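Protein Dok-7 (Mus musculus, PDB 3ML4) binds phosphoinositides and the receptor kinase MuSK and, as a dimer, probably activates MuSK, driving acetylcholine receptor clustering in myotubes and neuromuscular synapse formation. Local coordinates at residues D201-V204 with S208-K211; H116-T121 with G193-F198; C67-A72 with Y110-V115; I85-A90 with I141-R146; L28-P33 with C102-R107. All coordinates share one frame; numbering follows the deposited sequence.

Two related domains on one chain offer a worked example of how apolar packing is tuned to its place. Interactions 5 and 2 are the buried helix-on-sheet contacts of the PH and PTB domains: W104 meets leucines in one, and F118 meets a selenomethionine in the other. Interaction 3, near the centre of the chain, uses the same helix 98-112 as interaction 5, but at its C-terminal end, with small aliphatic contacts beside a beta bulge. Interaction 4 joins the two domains by two light aliphatic touches and is exposed on one flank. Interaction 1 shares helix 193-203 with interaction 2 and lies farther out, where a proline beside a serine-gripped turn packs on the helix's last residues.

Interaction 1. Residues D201-V204 with S208-K211; sequences DCIV and SPTK
P209 supplies every close contact on its side of this interface: its ring alone meets both C202 and I203 of the helix it has just followed, and nothing polar joins the two segments. The setting is the IRS-type PTB domain, a PH-like fold whose C-terminal helix, 193-203, packs on the sheet; residues 208-211 turn back against the end of that helix after a short link. The ring touches with its CG and CD corners. C202 stands nearest, with CB 3.9 Å from P209 CG, and its sulfur adds a second touch, SG lying 4.0 Å from the same CG. I203 starts out pointing along the interface, but a bend at its second torsion (chi2 67°) carries its tip across, so that CD1 comes within 4.0 Å of P209 CD. Further up the helix F198 and L199 also pack on the proline, which extends the apolar surface beneath it. On another side D201 OD1 is hydrogen-bonded to Y164 OH and to a polar side chain of the bound MuSK peptide, so the same turn of helix serves both fold and ligand. S208 turns its CB away from the helix. Its hydroxyl instead holds the backbone that follows, and also hydrogen-bonds E114 OE2 in the link between the two domains. This is an ST motif over residues with helical backbone angles: T210 N makes a weak bond to the oxygen, and K211 N donates to S208 OG at 2.8 Å, with a nearly straight angle of 161°.

Interaction 2. Residues H116-T121 with G193-F198; sequences HRFHVT and GEQMSF
Strand 116-121 and helix 193-198 run in largely opposed directions, at 144°, with their axes 10.3 Å apart at the closest; F118 and M196 are the residues whose CA atoms come nearest each other, 8.1 Å apart. This is the helix-on-sheet core of the PTB domain, in which the C-terminal helix of a PH-like fold packs against the first strand of the domain. M196, present as selenomethionine, reaches over the F118 ring in a CH-pi contact: its CG sits 3.6 Å from the ring centroid and only 5° off the normal. The two side chains lie alongside each other but point opposite ways. The selenium lies obliquely, 4.7 Å from the centroid, a Met-aromatic contact off to the side of the ring axis. Q195 adds its CB near F118 CE1, at 4.2 Å, from an oblique direction. L199, one turn on, packs against F118 as well. The opposite side of the strand belongs to the domain junction, where R117 NE makes a weak hydrogen bond to L69 O and H119 packs on E70. Within the core the bend at chi3 (-138°) of M196 decides where its methyl ends up: CE touches two strand residues, 3.5 Å from F118 CB and 4.1 Å from V120 CG1.

Interaction 3. Residues C67-A72 with Y110-V115; sequences CGLEPA and YALGEV
L112 holds its CG beside its own backbone N (chi1 -68°) and then runs on extended (chi2 175°), which carries CD1 out to L69; V115 instead puts CG2 on the side away from its N, aimed at the backbone of G68 and L69. The two leucines cross at about a right angle and touch through their CD1 methyls, 3.9 Å apart. V115 CG2 is 4.3 Å from G68 CA and 4.2 Å from L69 N, so that the valine packs on main chain as much as on a side chain. The strand is irregular there: C67 and G68 both face I85 in a classic beta bulge. G113, with positive phi, ends the helical run and lets the chain turn from L112 toward V115. The side chain of N139 holds that turn by hydrogen bonds to L112 O and E114 N, and E114 touches P35 of the second subunit. The contact thus lies where the C-terminal helix of the PH domain gives way to the first strand of the PTB domain, with L69 packing also on I108 of helix 98-112 and on L82 of strand 81-86.

Interaction 4. Residues I85-A90 with I141-R146; sequences ICLSQA and ILVLAR
I85 against A145 is the enclosed half of this contact, and L87 against V143 the half that opens to solvent. Here the end of strand 81-86 and the turn after it, in the PH domain, lean on strand 141-146 of the PTB domain, two PH-like folds joined in one chain. The backbones run counter to each other, I85 opposite A145 and L87 opposite V143, and their CA atoms lie 8.3 Å and 8.9 Å apart, a spacing bridged by side chains and not by strand pairing. At the enclosed end I85 extends its chain (chi2 155°) so that CD1 reaches the small A145. H136 of the adjoining strand packs on both residues, and P150 also lies on I85, so PTB residues meet the isoleucine from more than one element, while E70 packs on it from its own domain. At the other end L87 is the exposed partner, although its approach is equally light. It sits in the turn; its CB does not head for V143, and only the CD2 tip approaches it. Q155 packs on both members of this pair, while D65 and C67 support L87 from its own domain. Beyond it the turn is exposed, and S88 OG hydrogen-bonds D65 OD2. Both halves are aliphatic, with no polar link across: I85 CD1 stands 4.5 Å from A145 CB, and L87 CD2 the same distance from V143 CG2.

Interaction 5. Residues L28-P33 with C102-R107; sequences LVLRKP and CAWDTR
W104 has by far the most surface buried here, and L28 and L30, alternate residues on one face of strand 24-31, share the other side of the contact. W104 is the tryptophan of the C-terminal helix by which PH domains are recognised; with CG beside its backbone N (chi1 -83°), it drives its six-membered ring toward the strand. L28 keeps CG opposite its backbone N (chi1 -177°), and its CD2 meets the indole at the edge, near the ring plane, 3.8 Å from W104 CZ3. L30 comes in obliquely, with CD1 3.5 Å from the same CZ3, so one ring corner lies against both leucines. That methyl also reaches along the ring, L30 CD1 standing 4.0 Å from W104 CE3. V11 and V15 of strand 11-17 pack on the indole as well, and F95 stacks edge-to-face with it. At the strand's end R31 forms a salt bridge with E7 and packs on V204 of the second subunit. The contact itself is wholly apolar, consistent with hydrophobic burial of one large aromatic group holding the helix on the sheet.

Interaction 1. Residues D201-V204 with S208-K211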
# COMPACT_ATOMS: atom_id res chain seq x y z
N ASP B 201 -19.84 -2.90 -0.65
CA ASP B 201 -19.95 -4.10 -1.49
C ASP B 201 -18.74 -4.29 -2.39
O ASP B 201 -18.26 -5.41 -2.59
CB ASP B 201 -21.22 -4.04 -2.35
CG ASP B 201 -22.49 -4.21 -1.53
OD1 ASP B 201 -22.43 -4.72 -0.39
OD2 ASP B 201 -23.56 -3.84 -2.05
N CYS B 202 -18.26 -3.18 -2.95
CA CYS B 202 -17.14 -3.21 -3.87
C CYS B 202 -15.84 -3.54 -3.15
O CYS B 202 -15.14 -4.47 -3.55
CB CYS B 202 -17.04 -1.89 -4.62
SG CYS B 202 -18.31 -1.68 -5.89
N ILE B 203 -15.52 -2.79 -2.10
CA ILE B 203 -14.23 -2.94 -1.40
C ILE B 203 -14.03 -4.36 -0.83
O ILE B 203 -12.98 -4.98 -1.06
CB ILE B 203 -13.98 -1.83 -0.32
CG1 ILE B 203 -13.34 -0.58 -0.94
CG2 ILE B 203 -13.01 -2.31 0.75
CD1 ILE B 203 -14.19 0.20 -1.92
N VAL B 204 -15.03 -4.87 -0.12
CA VAL B 204 -14.93 -6.19 0.52
C VAL B 204 -14.79 -7.33 -0.49
O VAL B 204 -14.39 -8.44 -0.14
CB VAL B 204 -16.09 -6.47 1.52
CG1 VAL B 204 -16.15 -5.38 2.59
CG2 VAL B 204 -17.43 -6.63 0.81
N SER B 208 -12.56 -1.73 -6.80
CA SER B 208 -12.67 -0.29 -6.64
C SER B 208 -13.80 0.13 -7.56
O SER B 208 -13.79 -0.23 -8.73
CB SER B 208 -11.37 0.39 -7.05
OG SER B 208 -11.60 1.71 -7.52
N PRO B 209 -14.78 0.90 -7.04
CA PRO B 209 -15.93 1.26 -7.87
C PRO B 209 -15.48 1.94 -9.15
O PRO B 209 -16.10 1.79 -10.20
CB PRO B 209 -16.71 2.24 -6.99
CG PRO B 209 -16.35 1.85 -5.60
CD PRO B 209 -14.89 1.48 -5.69
N THR B 210 -14.37 2.66 -9.05
CA THR B 210 -13.87 3.47 -10.15
C THR B 210 -12.80 2.73 -10.96
O THR B 210 -12.82 2.77 -12.19
CB THR B 210 -13.41 4.87 -9.62
OG1 THR B 210 -13.49 5.84 -10.67
CG2 THR B 210 -12.01 4.84 -9.04
N LYS B 211 -11.90 2.02 -10.29
CA LYS B 211 -10.74 1.39 -10.96
C LYS B 211 -10.91 -0.09 -11.30
O LYS B 211 -10.07 -0.67 -11.98
CB LYS B 211 -9.47 1.59 -10.13
CG LYS B 211 -9.00 3.03 -10.04
CD LYS B 211 -7.61 3.13 -9.46
CE LYS B 211 -7.64 3.48 -7.99
NZ LYS B 211 -7.95 4.91 -7.76

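Interaction 2. Residues H116-T121 with G193-F198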
# COMPACT_ATOMS: atom_id res chain seq x y z
N HIS B 116 -12.92 7.97 1.01
CA HIS B 116 -14.23 8.58 0.80
C HIS B 116 -14.76 9.10 2.13
O HIS B 116 -14.39 8.59 3.19
CB HIS B 116 -15.20 7.54 0.25
CG HIS B 116 -14.76 6.91 -1.04
ND1 HIS B 116 -15.40 7.14 -2.24
CD2 HIS B 116 -13.76 6.04 -1.31
CE1 HIS B 116 -14.81 6.46 -3.20
NE2 HIS B 116 -13.81 5.78 -2.66
N ARG B 117 -15.63 10.10 2.07
CA ARG B 117 -16.22 10.63 3.28
C ARG B 117 -17.69 10.98 3.06
O ARG B 117 -18.06 11.45 1.99
CB ARG B 117 -15.43 11.85 3.78
CG ARG B 117 -15.93 13.18 3.25
CD ARG B 117 -15.03 14.33 3.62
NE ARG B 117 -14.28 14.77 2.46
CZ ARG B 117 -14.75 15.63 1.56
NH1 ARG B 117 -15.97 16.14 1.70
NH2 ARG B 117 -14.00 15.97 0.51
N PHE B 118 -18.51 10.73 4.07
CA PHE B 118 -19.93 11.03 4.02
C PHE B 118 -20.37 11.72 5.31
O PHE B 118 -20.14 11.20 6.40
CB PHE B 118 -20.75 9.75 3.86
CG PHE B 118 -20.33 8.89 2.69
CD1 PHE B 118 -21.04 8.95 1.49
CD2 PHE B 118 -19.25 8.02 2.79
CE1 PHE B 118 -20.66 8.14 0.41
CE2 PHE B 118 -18.87 7.22 1.72
CZ PHE B 118 -19.59 7.29 0.53
N HIS B 119 -20.97 12.90 5.17
CA HIS B 119 -21.56 13.62 6.30
C HIS B 119 -22.77 12.84 6.83
O HIS B 119 -23.75 12.64 6.12
CB HIS B 119 -21.97 15.04 5.91
CG HIS B 119 -20.83 15.97 5.65
ND1 HIS B 119 -20.73 16.73 4.50
CD2 HIS B 119 -19.71 16.23 6.37
CE1 HIS B 119 -19.61 17.44 4.54
NE2 HIS B 119 -18.98 17.15 5.66
N VAL B 120 -22.68 12.41 8.09
CA VAL B 120 -23.73 11.61 8.73
C VAL B 120 -24.13 12.14 10.12
O VAL B 120 -23.44 12.99 10.70
CB VAL B 120 -23.32 10.11 8.87
CG1 VAL B 120 -22.93 9.51 7.51
CG2 VAL B 120 -22.19 9.94 9.89
N THR B 121 -25.25 11.63 10.63
CA THR B 121 -25.68 11.88 11.99
C THR B 121 -25.72 10.55 12.72
O THR B 121 -26.46 9.64 12.32
CB THR B 121 -27.09 12.51 12.02
OG1 THR B 121 -27.17 13.56 11.05
CG2 THR B 121 -27.41 13.05 13.41
N GLY B 193 -26.94 6.41 1.72
CA GLY B 193 -26.81 5.04 2.20
C GLY B 193 -26.57 4.04 1.09
O GLY B 193 -25.78 3.10 1.25
N GLU B 194 -27.28 4.23 -0.02
CA GLU B 194 -27.11 3.42 -1.23
C GLU B 194 -25.68 3.54 -1.77
O GLU B 194 -25.08 2.54 -2.18
CB GLU B 194 -28.13 3.81 -2.30
CG GLU B 194 -29.53 3.21 -2.10
CD GLU B 194 -30.57 3.80 -3.06
OE1 GLU B 194 -31.01 3.09 -3.99
OE2 GLU B 194 -30.93 4.98 -2.89
N GLN B 195 -25.13 4.76 -1.75
CA GLN B 195 -23.74 5.00 -2.12
C GLN B 195 -22.75 4.38 -1.14
O GLN B 195 -21.70 3.89 -1.56
CB GLN B 195 -23.45 6.50 -2.24
CG GLN B 195 -23.73 7.05 -3.62
CD GLN B 195 -23.92 8.55 -3.63
OE1 GLN B 195 -23.34 9.28 -2.83
NE2 GLN B 195 -24.75 9.02 -4.56
N MSE B 196 -23.09 4.39 0.14
CA MSE B 196 -22.22 3.81 1.16
C MSE B 196 -22.17 2.29 1.06
O MSE B 196 -21.09 1.70 1.14
CB MSE B 196 -22.65 4.25 2.56
CG MSE B 196 -22.36 5.71 2.86
SE MSE B 196 -23.21 6.37 4.49
CE MSE B 196 -23.78 8.07 3.79
N SER B 197 -23.34 1.68 0.88
CA SER B 197 -23.48 0.23 0.80
C SER B 197 -22.79 -0.34 -0.43
O SER B 197 -22.14 -1.39 -0.36
CB SER B 197 -24.97 -0.14 0.79
OG SER B 197 -25.16 -1.50 1.12
N PHE B 198 -22.92 0.36 -1.56
CA PHE B 198 -22.29 -0.04 -2.80
C PHE B 198 -20.76 0.06 -2.72
O PHE B 198 -20.04 -0.79 -3.24
CB PHE B 198 -22.82 0.79 -3.96
CG PHE B 198 -22.01 0.65 -5.22
CD1 PHE B 198 -22.09 -0.51 -5.99
CD2 PHE B 198 -21.15 1.68 -5.62
CE1 PHE B 198 -21.34 -0.63 -7.15
CE2 PHE B 198 -20.40 1.56 -6.78
CZ PHE B 198 -20.49 0.41 -7.54

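Interaction 3. Residues C67-A72 with Y110-V115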
# COMPACT_ATOMS: atom_id res chain seq x y z
N CYS B 67 -6.64 8.19 8.36
CA CYS B 67 -8.01 7.67 8.39
C CYS B 67 -8.94 8.29 7.36
O CYS B 67 -10.00 7.73 7.05
CB CYS B 67 -8.64 7.93 9.75
SG CYS B 67 -7.77 7.24 11.11
N GLY B 68 -8.58 9.48 6.88
CA GLY B 68 -9.42 10.20 5.93
C GLY B 68 -9.03 11.64 5.73
O GLY B 68 -8.19 12.19 6.44
N LEU B 69 -9.66 12.26 4.73
CA LEU B 69 -9.48 13.67 4.43
C LEU B 69 -10.81 14.41 4.50
O LEU B 69 -11.86 13.85 4.20
CB LEU B 69 -8.86 13.85 3.05
CG LEU B 69 -7.33 13.87 3.04
CD1 LEU B 69 -6.77 12.46 2.86
CD2 LEU B 69 -6.86 14.77 1.93
N GLU B 70 -10.75 15.68 4.87
CA GLU B 70 -11.93 16.52 5.05
C GLU B 70 -11.53 17.99 4.89
O GLU B 70 -10.81 18.52 5.74
CB GLU B 70 -12.57 16.22 6.42
CG GLU B 70 -13.49 17.28 6.99
CD GLU B 70 -14.95 17.06 6.68
OE1 GLU B 70 -15.52 16.08 7.19
OE2 GLU B 70 -15.53 17.88 5.95
N PRO B 71 -11.94 18.63 3.78
CA PRO B 71 -11.68 20.04 3.49
C PRO B 71 -12.74 21.01 3.99
O PRO B 71 -13.86 20.60 4.29
CB PRO B 71 -11.66 20.07 1.96
CG PRO B 71 -12.64 19.00 1.57
CD PRO B 71 -12.67 17.98 2.68
N ALA B 72 -12.38 22.29 4.07
CA ALA B 72 -13.29 23.42 4.38
C ALA B 72 -13.93 23.37 5.76
O ALA B 72 -15.14 23.59 5.92
CB ALA B 72 -14.35 23.60 3.27
N TYR B 110 -7.24 10.42 -4.40
CA TYR B 110 -6.99 9.43 -5.44
C TYR B 110 -5.69 8.68 -5.17
O TYR B 110 -5.64 7.46 -5.29
CB TYR B 110 -6.94 10.11 -6.80
CG TYR B 110 -6.61 9.17 -7.93
CD1 TYR B 110 -7.61 8.45 -8.58
CD2 TYR B 110 -5.29 8.98 -8.35
CE1 TYR B 110 -7.31 7.57 -9.62
CE2 TYR B 110 -4.98 8.11 -9.38
CZ TYR B 110 -5.99 7.42 -10.01
OH TYR B 110 -5.69 6.55 -11.04
N ALA B 111 -4.65 9.42 -4.81
CA ALA B 111 -3.33 8.86 -4.57
C ALA B 111 -3.29 7.83 -3.44
O ALA B 111 -2.54 6.86 -3.51
CB ALA B 111 -2.33 9.96 -4.31
N LEU B 112 -4.10 8.04 -2.40
CA LEU B 112 -4.09 7.14 -1.24
C LEU B 112 -4.86 5.83 -1.44
O LEU B 112 -4.76 4.91 -0.62
CB LEU B 112 -4.55 7.87 0.03
CG LEU B 112 -3.61 8.96 0.57
CD1 LEU B 112 -4.25 9.68 1.76
CD2 LEU B 112 -2.22 8.41 0.94
N GLY B 113 -5.62 5.74 -2.54
CA GLY B 113 -6.32 4.51 -2.90
C GLY B 113 -7.82 4.71 -2.94
O GLY B 113 -8.35 5.34 -3.86
N GLU B 114 -8.51 4.17 -1.94
CA GLU B 114 -9.95 4.39 -1.81
C GLU B 114 -10.25 5.12 -0.50
O GLU B 114 -10.29 4.51 0.57
CB GLU B 114 -10.73 3.08 -1.92
CG GLU B 114 -10.65 2.41 -3.30
CD GLU B 114 -11.34 3.20 -4.41
OE1 GLU B 114 -12.30 3.95 -4.14
OE2 GLU B 114 -10.91 3.06 -5.57
N VAL B 115 -10.42 6.44 -0.61
CA VAL B 115 -10.67 7.30 0.54
C VAL B 115 -11.84 8.23 0.27
O VAL B 115 -11.78 9.13 -0.57
CB VAL B 115 -9.37 8.03 1.06
CG1 VAL B 115 -8.34 8.19 -0.04
CG2 VAL B 115 -9.68 9.36 1.75

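Interaction 4. Residues I85-A90 with I141-R146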
# COMPACT_ATOMS: atom_id res chain seq x y z
N ILE B 85 -6.74 13.44 8.62
CA ILE B 85 -7.18 12.78 9.85
C ILE B 85 -6.40 11.49 10.06
O ILE B 85 -6.31 10.65 9.17
CB ILE B 85 -8.69 12.48 9.82
CG1 ILE B 85 -9.48 13.76 9.49
CG2 ILE B 85 -9.15 11.89 11.17
CD1 ILE B 85 -10.83 13.50 8.89
N CYS B 86 -5.83 11.36 11.26
CA CYS B 86 -5.06 10.19 11.61
C CYS B 86 -5.59 9.59 12.91
O CYS B 86 -6.27 10.27 13.68
CB CYS B 86 -3.58 10.56 11.77
SG CYS B 86 -2.89 11.37 10.32
N LEU B 87 -5.27 8.32 13.15
CA LEU B 87 -5.65 7.66 14.40
C LEU B 87 -5.15 8.44 15.61
O LEU B 87 -5.88 8.61 16.59
CB LEU B 87 -5.18 6.21 14.44
CG LEU B 87 -5.85 5.27 13.43
CD1 LEU B 87 -5.09 3.95 13.31
CD2 LEU B 87 -7.32 5.02 13.81
N SER B 88 -3.91 8.93 15.52
CA SER B 88 -3.30 9.73 16.58
C SER B 88 -3.77 11.18 16.56
O SER B 88 -4.44 11.63 17.49
CB SER B 88 -1.77 9.66 16.50
OG SER B 88 -1.30 9.85 15.17
N GLN B 89 -3.43 11.90 15.49
CA GLN B 89 -3.65 13.35 15.43
C GLN B 89 -4.23 13.79 14.09
O GLN B 89 -4.20 13.04 13.12
CB GLN B 89 -2.33 14.10 15.67
CG GLN B 89 -1.39 14.18 14.45
CD GLN B 89 -0.40 13.02 14.33
OE1 GLN B 89 0.01 12.64 13.23
NE2 GLN B 89 -0.01 12.46 15.47
N ALA B 90 -4.76 15.01 14.06
CA ALA B 90 -5.17 15.64 12.81
C ALA B 90 -4.12 16.67 12.41
O ALA B 90 -3.61 17.41 13.26
CB ALA B 90 -6.52 16.29 12.97
N ILE B 141 -9.85 0.30 6.43
CA ILE B 141 -10.39 0.78 7.71
C ILE B 141 -11.57 1.75 7.59
O ILE B 141 -11.65 2.58 6.68
CB ILE B 141 -9.29 1.40 8.61
CG1 ILE B 141 -8.49 2.46 7.85
CG2 ILE B 141 -8.40 0.31 9.18
CD1 ILE B 141 -7.57 3.32 8.73
N LEU B 142 -12.49 1.62 8.54
CA LEU B 142 -13.64 2.51 8.65
C LEU B 142 -13.52 3.32 9.93
O LEU B 142 -13.21 2.79 10.99
CB LEU B 142 -14.95 1.72 8.65
CG LEU B 142 -16.25 2.54 8.56
CD1 LEU B 142 -16.47 3.09 7.15
CD2 LEU B 142 -17.45 1.70 9.01
N VAL B 143 -13.78 4.61 9.80
CA VAL B 143 -13.60 5.54 10.90
C VAL B 143 -14.78 6.52 10.95
O VAL B 143 -15.33 6.91 9.92
CB VAL B 143 -12.23 6.27 10.77
CG1 VAL B 143 -12.28 7.73 11.22
CG2 VAL B 143 -11.17 5.51 11.53
N LEU B 144 -15.17 6.88 12.16
CA LEU B 144 -16.07 8.01 12.37
C LEU B 144 -15.28 9.16 12.97
O LEU B 144 -14.44 8.95 13.84
CB LEU B 144 -17.26 7.62 13.26
CG LEU B 144 -18.53 7.20 12.51
CD1 LEU B 144 -19.51 6.48 13.43
CD2 LEU B 144 -19.20 8.39 11.84
N ALA B 145 -15.55 10.38 12.51
CA ALA B 145 -14.78 11.55 12.96
C ALA B 145 -15.67 12.75 13.29
O ALA B 145 -16.66 13.00 12.61
CB ALA B 145 -13.71 11.93 11.94
N ARG B 146 -15.27 13.48 14.32
CA ARG B 146 -16.04 14.60 14.87
C ARG B 146 -15.16 15.79 15.18
O ARG B 146 -13.95 15.64 15.40
CB ARG B 146 -16.67 14.19 16.19
CG ARG B 146 -18.10 13.78 16.13
CD ARG B 146 -18.63 13.55 17.53
NE ARG B 146 -19.03 14.80 18.16
CZ ARG B 146 -20.26 15.30 18.11
NH1 ARG B 146 -21.22 14.66 17.45
NH2 ARG B 146 -20.53 16.45 18.71

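Interaction 5. Residues L28-P33 with C102-R107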
# COMPACT_ATOMS: atom_id res chain seq x y z
N LEU B 28 5.29 23.51 0.99
CA LEU B 28 5.05 22.15 1.45
C LEU B 28 5.05 21.15 0.31
O LEU B 28 4.39 21.37 -0.71
CB LEU B 28 3.73 22.05 2.23
CG LEU B 28 3.34 20.71 2.87
CD1 LEU B 28 4.23 20.37 4.06
CD2 LEU B 28 1.89 20.73 3.28
N VAL B 29 5.80 20.07 0.50
CA VAL B 29 5.84 18.97 -0.45
C VAL B 29 5.20 17.72 0.17
O VAL B 29 5.64 17.26 1.24
CB VAL B 29 7.30 18.66 -0.92
CG1 VAL B 29 7.40 17.29 -1.58
CG2 VAL B 29 7.80 19.75 -1.85
N LEU B 30 4.17 17.20 -0.48
CA LEU B 30 3.56 15.94 -0.07
C LEU B 30 3.83 14.86 -1.10
O LEU B 30 3.60 15.06 -2.30
CB LEU B 30 2.06 16.08 0.15
CG LEU B 30 1.63 16.77 1.45
CD1 LEU B 30 0.11 16.90 1.50
CD2 LEU B 30 2.16 16.05 2.70
N ARG B 31 4.32 13.72 -0.62
CA ARG B 31 4.53 12.55 -1.47
C ARG B 31 4.38 11.25 -0.69
O ARG B 31 4.61 11.21 0.52
CB ARG B 31 5.88 12.61 -2.20
CG ARG B 31 7.13 12.31 -1.37
CD ARG B 31 8.32 12.27 -2.32
NE ARG B 31 9.59 11.81 -1.76
CZ ARG B 31 9.96 10.53 -1.67
NH1 ARG B 31 9.13 9.57 -2.05
NH2 ARG B 31 11.14 10.21 -1.17
N LYS B 32 3.99 10.19 -1.40
CA LYS B 32 3.95 8.84 -0.84
C LYS B 32 5.38 8.33 -0.67
O LYS B 32 6.17 8.39 -1.62
CB LYS B 32 3.16 7.91 -1.76
CG LYS B 32 1.66 8.19 -1.79
CD LYS B 32 0.99 7.60 -3.03
CE LYS B 32 0.50 6.16 -2.81
NZ LYS B 32 1.59 5.15 -2.87
N PRO B 33 5.74 7.85 0.54
CA PRO B 33 7.07 7.32 0.86
C PRO B 33 7.45 6.11 0.01
O PRO B 33 8.63 5.88 -0.25
CB PRO B 33 6.95 6.89 2.33
CG PRO B 33 5.80 7.67 2.86
CD PRO B 33 4.84 7.80 1.72
N CYS B 102 -9.36 22.30 -2.78
CA CYS B 102 -10.08 21.22 -3.46
C CYS B 102 -9.15 20.40 -4.34
O CYS B 102 -9.26 19.17 -4.39
CB CYS B 102 -11.22 21.78 -4.32
SG CYS B 102 -12.48 22.62 -3.37
N ALA B 103 -8.24 21.08 -5.03
CA ALA B 103 -7.23 20.43 -5.85
C ALA B 103 -6.40 19.47 -4.99
O ALA B 103 -6.22 18.31 -5.35
CB ALA B 103 -6.33 21.46 -6.52
N TRP B 104 -5.94 19.96 -3.84
CA TRP B 104 -5.19 19.13 -2.89
C TRP B 104 -6.02 17.94 -2.37
O TRP B 104 -5.53 16.81 -2.35
CB TRP B 104 -4.64 19.98 -1.74
CG TRP B 104 -3.34 20.68 -2.08
CD1 TRP B 104 -3.10 21.48 -3.16
CD2 TRP B 104 -2.12 20.63 -1.34
NE1 TRP B 104 -1.80 21.93 -3.14
CE2 TRP B 104 -1.18 21.42 -2.03
CE3 TRP B 104 -1.72 19.99 -0.16
CZ2 TRP B 104 0.14 21.60 -1.58
CZ3 TRP B 104 -0.40 20.16 0.29
CH2 TRP B 104 0.51 20.96 -0.42
N ASP B 105 -7.26 18.21 -1.97
CA ASP B 105 -8.16 17.15 -1.50
C ASP B 105 -8.40 16.07 -2.55
O ASP B 105 -8.33 14.88 -2.24
CB ASP B 105 -9.51 17.74 -1.05
CG ASP B 105 -10.45 16.68 -0.54
OD1 ASP B 105 -10.40 16.36 0.67
OD2 ASP B 105 -11.25 16.15 -1.34
N THR B 106 -8.67 16.49 -3.79
CA THR B 106 -8.94 15.57 -4.89
C THR B 106 -7.70 14.75 -5.27
O THR B 106 -7.80 13.54 -5.50
CB THR B 106 -9.48 16.31 -6.14
OG1 THR B 106 -10.53 17.21 -5.75
CG2 THR B 106 -10.01 15.34 -7.18
N ARG B 107 -6.54 15.40 -5.32
CA ARG B 107 -5.28 14.74 -5.69
C ARG B 107 -4.84 13.75 -4.62
O ARG B 107 -4.52 12.60 -4.94
CB ARG B 107 -4.19 15.79 -6.00
CG ARG B 107 -2.88 15.25 -6.61
CD ARG B 107 -3.02 14.83 -8.07
NE ARG B 107 -3.27 13.39 -8.17
CZ ARG B 107 -2.33 12.47 -8.40
NH1 ARG B 107 -1.06 12.83 -8.58
NH2 ARG B 107 -2.67 11.19 -8.45